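Local coordinates for protein NEQ263 (PDB 5BN4) that probably binds ATP as the B-type subunit of an archaeal A/V-type ATP synthase, a member of the ATPase alpha/beta chain family, at residues 25-30 / 43-48; 66-71 / 85-90; 160-165 / 229-234. One frame throughout, in Å; residues are numbered along the deposited sequence.

Interaction 1: 25-30 / 43-48; sequences EETKAI and LFDYYT
Lys-28 lays its CB over the ring of Phe-44, 3.6 Å from the ring centroid and only 7° off the normal, a CH-pi contact aimed at the middle of the face. Ile-30 also packs on this ring, its CG1 lying 3.6 Å from CE1 of Phe-44. Beside them the hydroxyl of Thr-27 donates to Asp-45, OG1 to OD1 2.6 Å, meeting the carboxylate oxygen nearly along its C-O bond. The first torsion of Thr-27 sets OG1 anti to the backbone N (chi1 -171°) and CG2 toward Tyr-47, 3.6 Å from its CD1. Behind these side chains the backbones pair as in an antiparallel sheet: Ala-29 and Leu-43 form a non-hydrogen-bonded pair, and the N of Phe-44 is hydrogen-bonded to the O of Lys-28 at 3.2 Å. Strands 28-34 and 38-43 are neighbours in the six-stranded antiparallel sheet of the N-terminal domain, and here their pairing gives way to the loop 44-48, which folds back over residues 25-27. Further out, Phe-77 stacks on the ring of Phe-44, and the hydroxyl of Tyr-47 bonds to the backbone O of Glu-50, which probably helps to hold the ring against Thr-27. On the outer side of the loop, Tyr-46 packs on Phe-21 of the neighbouring V-type ATP synthase alpha chain.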
# COMPACT_ATOMS: atom_id res chain seq x y z
N GLU B 25 -22.91 -5.37 40.23
CA GLU B 25 -23.06 -6.34 41.30
C GLU B 25 -21.70 -6.80 41.81
O GLU B 25 -21.33 -6.55 42.96
CB GLU B 25 -23.90 -7.53 40.85
CG GLU B 25 -25.36 -7.19 40.57
CD GLU B 25 -26.23 -8.41 40.36
OE1 GLU B 25 -27.23 -8.55 41.09
OE2 GLU B 25 -25.91 -9.23 39.47
N GLU B 26 -20.95 -7.48 40.95
CA GLU B 26 -19.62 -7.98 41.31
C GLU B 26 -18.51 -7.11 40.74
O GLU B 26 -17.58 -6.73 41.45
CB GLU B 26 -19.45 -9.43 40.85
CG GLU B 26 -18.02 -9.82 40.46
CD GLU B 26 -17.11 -10.08 41.66
OE1 GLU B 26 -17.19 -9.34 42.66
OE2 GLU B 26 -16.30 -11.04 41.59
N THR B 27 -18.62 -6.79 39.45
CA THR B 27 -17.53 -6.11 38.75
C THR B 27 -17.70 -4.59 38.70
O THR B 27 -18.77 -4.06 38.99
CB THR B 27 -17.39 -6.64 37.31
OG1 THR B 27 -16.19 -6.10 36.72
CG2 THR B 27 -18.59 -6.24 36.47
N LYS B 28 -16.63 -3.91 38.32
CA LYS B 28 -16.65 -2.46 38.14
C LYS B 28 -16.56 -2.14 36.65
O LYS B 28 -16.56 -3.04 35.81
CB LYS B 28 -15.48 -1.81 38.88
CG LYS B 28 -15.42 -2.14 40.36
CD LYS B 28 -14.21 -1.48 41.01
CE LYS B 28 -14.10 -1.85 42.48
NZ LYS B 28 -12.89 -1.24 43.11
N ALA B 29 -16.48 -0.85 36.33
CA ALA B 29 -16.38 -0.42 34.94
C ALA B 29 -15.82 0.99 34.84
O ALA B 29 -15.93 1.78 35.77
CB ALA B 29 -17.75 -0.49 34.27
N ILE B 30 -15.21 1.29 33.70
CA ILE B 30 -14.66 2.62 33.46
C ILE B 30 -15.38 3.29 32.30
O ILE B 30 -15.44 2.75 31.19
CB ILE B 30 -13.15 2.56 33.12
CG1 ILE B 30 -12.39 1.82 34.22
CG2 ILE B 30 -12.60 3.96 32.93
CD1 ILE B 30 -12.38 2.55 35.54
N LEU B 43 -16.14 -3.06 30.99
CA LEU B 43 -16.18 -3.95 32.14
C LEU B 43 -14.78 -4.36 32.57
O LEU B 43 -13.88 -4.50 31.73
CB LEU B 43 -17.00 -5.20 31.82
CG LEU B 43 -18.45 -4.96 31.38
CD1 LEU B 43 -19.13 -6.27 31.02
CD2 LEU B 43 -19.21 -4.23 32.48
N PHE B 44 -14.59 -4.56 33.87
CA PHE B 44 -13.30 -4.98 34.41
C PHE B 44 -12.97 -6.41 34.01
O PHE B 44 -11.80 -6.77 33.89
CB PHE B 44 -13.29 -4.84 35.93
CG PHE B 44 -12.88 -3.47 36.41
CD1 PHE B 44 -13.36 -2.33 35.79
CD2 PHE B 44 -12.03 -3.33 37.50
CE1 PHE B 44 -12.99 -1.08 36.23
CE2 PHE B 44 -11.66 -2.08 37.95
CZ PHE B 44 -12.14 -0.95 37.31
N ASP B 45 -14.00 -7.22 33.81
CA ASP B 45 -13.81 -8.62 33.43
C ASP B 45 -15.09 -9.21 32.84
O ASP B 45 -16.00 -8.49 32.45
CB ASP B 45 -13.35 -9.44 34.64
CG ASP B 45 -14.22 -9.22 35.86
OD1 ASP B 45 -14.95 -8.21 35.90
OD2 ASP B 45 -14.17 -10.06 36.79
N TYR B 46 -15.14 -10.54 32.78
CA TYR B 46 -16.30 -11.24 32.24
C TYR B 46 -17.51 -11.10 33.15
O TYR B 46 -17.49 -11.54 34.30
CB TYR B 46 -15.97 -12.72 32.00
CG TYR B 46 -17.15 -13.56 31.57
CD1 TYR B 46 -17.82 -13.29 30.39
CD2 TYR B 46 -17.58 -14.63 32.34
CE1 TYR B 46 -18.90 -14.06 29.99
CE2 TYR B 46 -18.65 -15.41 31.95
CZ TYR B 46 -19.31 -15.11 30.77
OH TYR B 46 -20.38 -15.88 30.38
N TYR B 47 -18.56 -10.47 32.64
CA TYR B 47 -19.77 -10.23 33.42
C TYR B 47 -21.01 -10.73 32.69
O TYR B 47 -21.24 -10.40 31.53
CB TYR B 47 -19.91 -8.74 33.75
CG TYR B 47 -21.09 -8.41 34.62
CD1 TYR B 47 -21.11 -8.75 35.97
CD2 TYR B 47 -22.20 -7.74 34.11
CE1 TYR B 47 -22.19 -8.45 36.77
CE2 TYR B 47 -23.28 -7.43 34.91
CZ TYR B 47 -23.27 -7.78 36.24
OH TYR B 47 -24.35 -7.48 37.03
N THR B 48 -21.81 -11.54 33.39
CA THR B 48 -22.97 -12.18 32.79
C THR B 48 -24.28 -11.48 33.17
O THR B 48 -25.22 -11.44 32.37
CB THR B 48 -23.06 -13.67 33.22
OG1 THR B 48 -21.79 -14.30 33.00
CG2 THR B 48 -24.13 -14.40 32.43

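Interaction 2: 66-71 / 85-90; sequences SEDYIG and KPYPED
Pro-86 rests against both Asp-68 and Tyr-69, its CB on the first and its CG on the second, and the closest apolar packing of this contact gathers round its ring. The CG lies over a face of the Tyr-69 ring, 4.2 Å from the centroid and 27° off the normal, a CH-pi contact displaced toward the hydroxyl end, where CZ of Tyr-69 comes within 3.8 Å of the same CG. The CB meets CB of Asp-68 at 3.6 Å. The tyrosine is buried and its position is fixed from elsewhere: the hydroxyl bonds to the backbone O of Ala-64, and the ring meets Phe-74 and touches Leu-209 of helix 196-215. Asp-68 belongs to this firm part too. With CG anti to its own carbonyl carbon (chi1 -75°), it extends its carboxylate past the proline to the next residue, where OD2 accepts the N-H of Tyr-87 at 2.9 Å and 157°, using the anti lone pair.

The other side is looser. The exposed ring of Tyr-87 extends outward, with only its CB near OD2 of Asp-68. Ser-66 makes a distant approach, its OG 3.9 Å from the O of Tyr-87, and within its own loop it accepts a weak bond from the N of Asp-68.

Two loops, one after strand 62-64 and one before strand 91-93, are thus joined just beyond the two-stranded antiparallel sheet those strands form. The carboxylate probably orients the backbone N-H of Tyr-87 through one bond, while the proline gives the loops an apolar seat on the tyrosine.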
# COMPACT_ATOMS: atom_id res chain seq x y z
N SER B 66 1.50 2.40 48.84
CA SER B 66 2.32 2.11 50.01
C SER B 66 3.44 1.18 49.59
O SER B 66 3.54 0.81 48.42
CB SER B 66 1.48 1.48 51.12
OG SER B 66 0.87 0.28 50.69
N GLU B 67 4.28 0.78 50.54
CA GLU B 67 5.36 -0.16 50.24
C GLU B 67 4.90 -1.60 50.43
O GLU B 67 5.72 -2.52 50.45
CB GLU B 67 6.58 0.13 51.12
CG GLU B 67 7.14 1.53 50.96
CD GLU B 67 8.49 1.68 51.63
OE1 GLU B 67 9.08 0.65 52.01
OE2 GLU B 67 8.96 2.83 51.78
N ASP B 68 3.59 -1.79 50.57
CA ASP B 68 3.03 -3.12 50.76
C ASP B 68 3.02 -3.93 49.47
O ASP B 68 2.96 -5.16 49.51
CB ASP B 68 1.61 -3.03 51.32
CG ASP B 68 1.59 -2.66 52.78
OD1 ASP B 68 2.59 -2.92 53.48
OD2 ASP B 68 0.56 -2.11 53.24
N TYR B 69 3.07 -3.24 48.34
CA TYR B 69 3.07 -3.90 47.04
C TYR B 69 4.34 -4.71 46.84
O TYR B 69 4.35 -5.69 46.09
CB TYR B 69 2.90 -2.88 45.91
CG TYR B 69 1.55 -2.20 45.89
CD1 TYR B 69 1.31 -1.08 46.66
CD2 TYR B 69 0.53 -2.68 45.09
CE1 TYR B 69 0.08 -0.45 46.64
CE2 TYR B 69 -0.71 -2.06 45.06
CZ TYR B 69 -0.93 -0.95 45.84
OH TYR B 69 -2.16 -0.32 45.82
N ILE B 70 5.41 -4.30 47.51
CA ILE B 70 6.69 -5.00 47.42
C ILE B 70 6.58 -6.41 47.97
O ILE B 70 6.23 -6.61 49.13
CB ILE B 70 7.80 -4.24 48.17
CG1 ILE B 70 7.82 -2.77 47.75
CG2 ILE B 70 9.15 -4.90 47.93
CD1 ILE B 70 8.88 -1.95 48.45
N GLY B 71 6.88 -7.40 47.13
CA GLY B 71 6.80 -8.79 47.52
C GLY B 71 5.52 -9.47 47.08
O GLY B 71 5.39 -10.69 47.18
N LYS B 85 -4.64 -7.66 49.99
CA LYS B 85 -4.96 -6.24 50.12
C LYS B 85 -3.90 -5.44 50.89
O LYS B 85 -3.67 -5.69 52.08
CB LYS B 85 -6.35 -6.02 50.73
CG LYS B 85 -7.49 -6.64 49.93
CD LYS B 85 -8.83 -6.40 50.61
CE LYS B 85 -8.84 -6.94 52.04
NZ LYS B 85 -10.14 -6.70 52.72
N PRO B 86 -3.26 -4.48 50.22
CA PRO B 86 -2.28 -3.58 50.83
C PRO B 86 -2.97 -2.47 51.63
O PRO B 86 -4.19 -2.32 51.51
CB PRO B 86 -1.56 -2.98 49.63
CG PRO B 86 -2.58 -2.98 48.55
CD PRO B 86 -3.40 -4.23 48.77
N TYR B 87 -2.21 -1.71 52.41
CA TYR B 87 -2.74 -0.63 53.23
C TYR B 87 -3.47 0.40 52.38
O TYR B 87 -2.85 1.15 51.63
CB TYR B 87 -1.59 0.05 53.99
CG TYR B 87 -2.00 0.81 55.24
CD1 TYR B 87 -3.32 0.88 55.64
CD2 TYR B 87 -1.04 1.46 56.01
CE1 TYR B 87 -3.69 1.58 56.78
CE2 TYR B 87 -1.40 2.16 57.15
CZ TYR B 87 -2.73 2.22 57.53
OH TYR B 87 -3.09 2.91 58.66
N PRO B 88 -4.81 0.44 52.49
CA PRO B 88 -5.63 1.35 51.68
C PRO B 88 -5.51 2.81 52.12
O PRO B 88 -6.48 3.39 52.61
CB PRO B 88 -7.05 0.84 51.92
CG PRO B 88 -7.01 0.26 53.29
CD PRO B 88 -5.64 -0.36 53.42
N GLU B 89 -4.32 3.39 51.95
CA GLU B 89 -4.08 4.77 52.34
C GLU B 89 -3.53 5.61 51.20
O GLU B 89 -2.64 5.17 50.47
N ASP B 90 -4.08 6.81 51.06
CA ASP B 90 -3.63 7.77 50.05
C ASP B 90 -3.76 7.25 48.62
O ASP B 90 -2.83 6.66 48.06
CB ASP B 90 -2.19 8.21 50.33
CG ASP B 90 -1.82 9.50 49.62
OD1 ASP B 90 -2.74 10.23 49.19
OD2 ASP B 90 -0.61 9.78 49.50

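Interaction 3: 160-165 / 229-234; sequences AAIGVP and TNYADA
Ile-162 and Asn-230 meet where strand 156-162 of the P-loop NTPase-type nucleotide-binding domain runs out beside helix 228-241. The helix follows strand 220-226, a parallel neighbour of strand 156-162, so the contact joins the end of one strand to the helix that follows the strand beside it in the sheet.

The polar part is one hydrogen bond from side chain to backbone. ND2 of Asn-230 donates to the O of Ile-162 at 3.3 Å with an N-H...O angle of 150°, lying in the carbonyl plane, while the acceptor stays close to the plane of the asparagine amide. The amide is also held at its other end, because OD1 accepts from NE of Arg-396 of the neighbouring V-type ATP synthase alpha chain. One flat group therefore links a strand end, a helix and the subunit interface. With alanine in place of Asn-230, the O of Ile-162 would probably lose this donor and the arginine of the alpha chain would be left without this acceptor, weakening the tie between helix and interface.

One apolar contact lies beside the bond. CG2 of Ile-162, anti to the backbone N, points at the helix and lies 4.1 Å from CB of Tyr-231. The tyrosine ring itself continues away, toward helices 196-215 and 255-263, where its hydroxyl bonds to Asp-258 and Arg-204.

Backbone shape supplies the third element. Gly-163 turns the chain with a positive phi of 69°, and a CB at this position would press tightly against CB of Asn-230. Just past it, Val-164 brings CG1 to 4.2 Å from ND2 of Asn-230.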
# COMPACT_ATOMS: atom_id res chain seq x y z
N ALA B 160 5.57 -5.10 34.93
CA ALA B 160 4.22 -4.98 34.40
C ALA B 160 4.03 -5.92 33.23
O ALA B 160 4.52 -5.67 32.13
CB ALA B 160 3.94 -3.55 33.99
N ALA B 161 3.32 -7.02 33.47
CA ALA B 161 3.04 -8.00 32.43
C ALA B 161 1.77 -7.62 31.67
O ALA B 161 0.69 -7.56 32.25
CB ALA B 161 2.89 -9.39 33.03
N ILE B 162 1.91 -7.37 30.37
CA ILE B 162 0.80 -6.89 29.57
C ILE B 162 0.38 -7.89 28.50
O ILE B 162 0.99 -7.97 27.43
CB ILE B 162 1.13 -5.55 28.90
CG1 ILE B 162 1.71 -4.57 29.92
CG2 ILE B 162 -0.09 -4.97 28.22
CD1 ILE B 162 2.19 -3.27 29.32
N GLY B 163 -0.65 -8.67 28.79
CA GLY B 163 -1.23 -9.59 27.83
C GLY B 163 -0.35 -10.77 27.45
O GLY B 163 -0.69 -11.54 26.54
N VAL B 164 0.77 -10.93 28.14
CA VAL B 164 1.69 -12.02 27.85
C VAL B 164 1.13 -13.36 28.33
O VAL B 164 0.42 -13.41 29.33
CB VAL B 164 3.08 -11.78 28.48
CG1 VAL B 164 3.76 -10.59 27.82
CG2 VAL B 164 2.96 -11.58 29.98
N PRO B 165 1.44 -14.44 27.60
CA PRO B 165 1.02 -15.79 27.97
C PRO B 165 1.59 -16.23 29.32
O PRO B 165 2.56 -15.64 29.81
CB PRO B 165 1.60 -16.66 26.85
CG PRO B 165 1.72 -15.74 25.69
CD PRO B 165 2.11 -14.42 26.28
N THR B 229 3.68 -4.17 22.38
CA THR B 229 2.90 -4.44 21.18
C THR B 229 1.51 -4.95 21.57
O THR B 229 0.52 -4.68 20.89
CB THR B 229 3.60 -5.45 20.26
OG1 THR B 229 4.94 -5.00 20.00
CG2 THR B 229 2.85 -5.61 18.95
N ASN B 230 1.45 -5.68 22.68
CA ASN B 230 0.16 -6.11 23.24
C ASN B 230 -0.59 -4.93 23.85
O ASN B 230 -1.82 -4.90 23.85
CB ASN B 230 0.35 -7.20 24.29
CG ASN B 230 0.89 -8.49 23.69
OD1 ASN B 230 0.67 -8.79 22.52
ND2 ASN B 230 1.59 -9.27 24.51
N TYR B 231 0.16 -3.96 24.37
CA TYR B 231 -0.44 -2.74 24.91
C TYR B 231 -1.14 -1.96 23.80
O TYR B 231 -2.27 -1.51 23.97
CB TYR B 231 0.62 -1.86 25.57
CG TYR B 231 0.08 -0.52 26.02
CD1 TYR B 231 -0.54 -0.39 27.26
CD2 TYR B 231 0.17 0.61 25.21
CE1 TYR B 231 -1.04 0.83 27.67
CE2 TYR B 231 -0.33 1.83 25.62
CZ TYR B 231 -0.94 1.93 26.85
OH TYR B 231 -1.45 3.14 27.27
N ALA B 232 -0.46 -1.80 22.67
CA ALA B 232 -1.00 -1.07 21.54
C ALA B 232 -2.27 -1.73 21.00
O ALA B 232 -3.21 -1.06 20.59
CB ALA B 232 0.03 -0.94 20.44
N ASP B 233 -2.27 -3.06 21.01
CA ASP B 233 -3.44 -3.82 20.58
C ASP B 233 -4.61 -3.55 21.51
O ASP B 233 -5.74 -3.35 21.07
CB ASP B 233 -3.12 -5.32 20.56
CG ASP B 233 -4.24 -6.14 19.96
OD1 ASP B 233 -5.22 -6.45 20.68
OD2 ASP B 233 -4.15 -6.49 18.76
N ALA B 234 -4.32 -3.54 22.81
CA ALA B 234 -5.34 -3.25 23.82
C ALA B 234 -5.87 -1.83 23.67
O ALA B 234 -7.08 -1.60 23.80
CB ALA B 234 -4.78 -3.47 25.21

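Read from the N terminus, the three contacts come strictly in series: none nests within another and none crosses. Interaction 1 closes first, over a hairpin, 9 of whose 12 intervening residues are strand, and closes the hairpin of the two central strands of the N-terminal sheet. Interaction 2 follows, bringing together the loops on either side of strand 73-75, which is itself part of the nucleotide-binding domain's mixed sheet. Interaction 3 spans 63 intervening residues rich in helix and lies deep in that domain. Their centres are about 20 to 24 Å apart and none touches another. Helix 196-215 nevertheless lies beside all three, through Ile-30, Tyr-69 and Tyr-231, and so connects their surroundings.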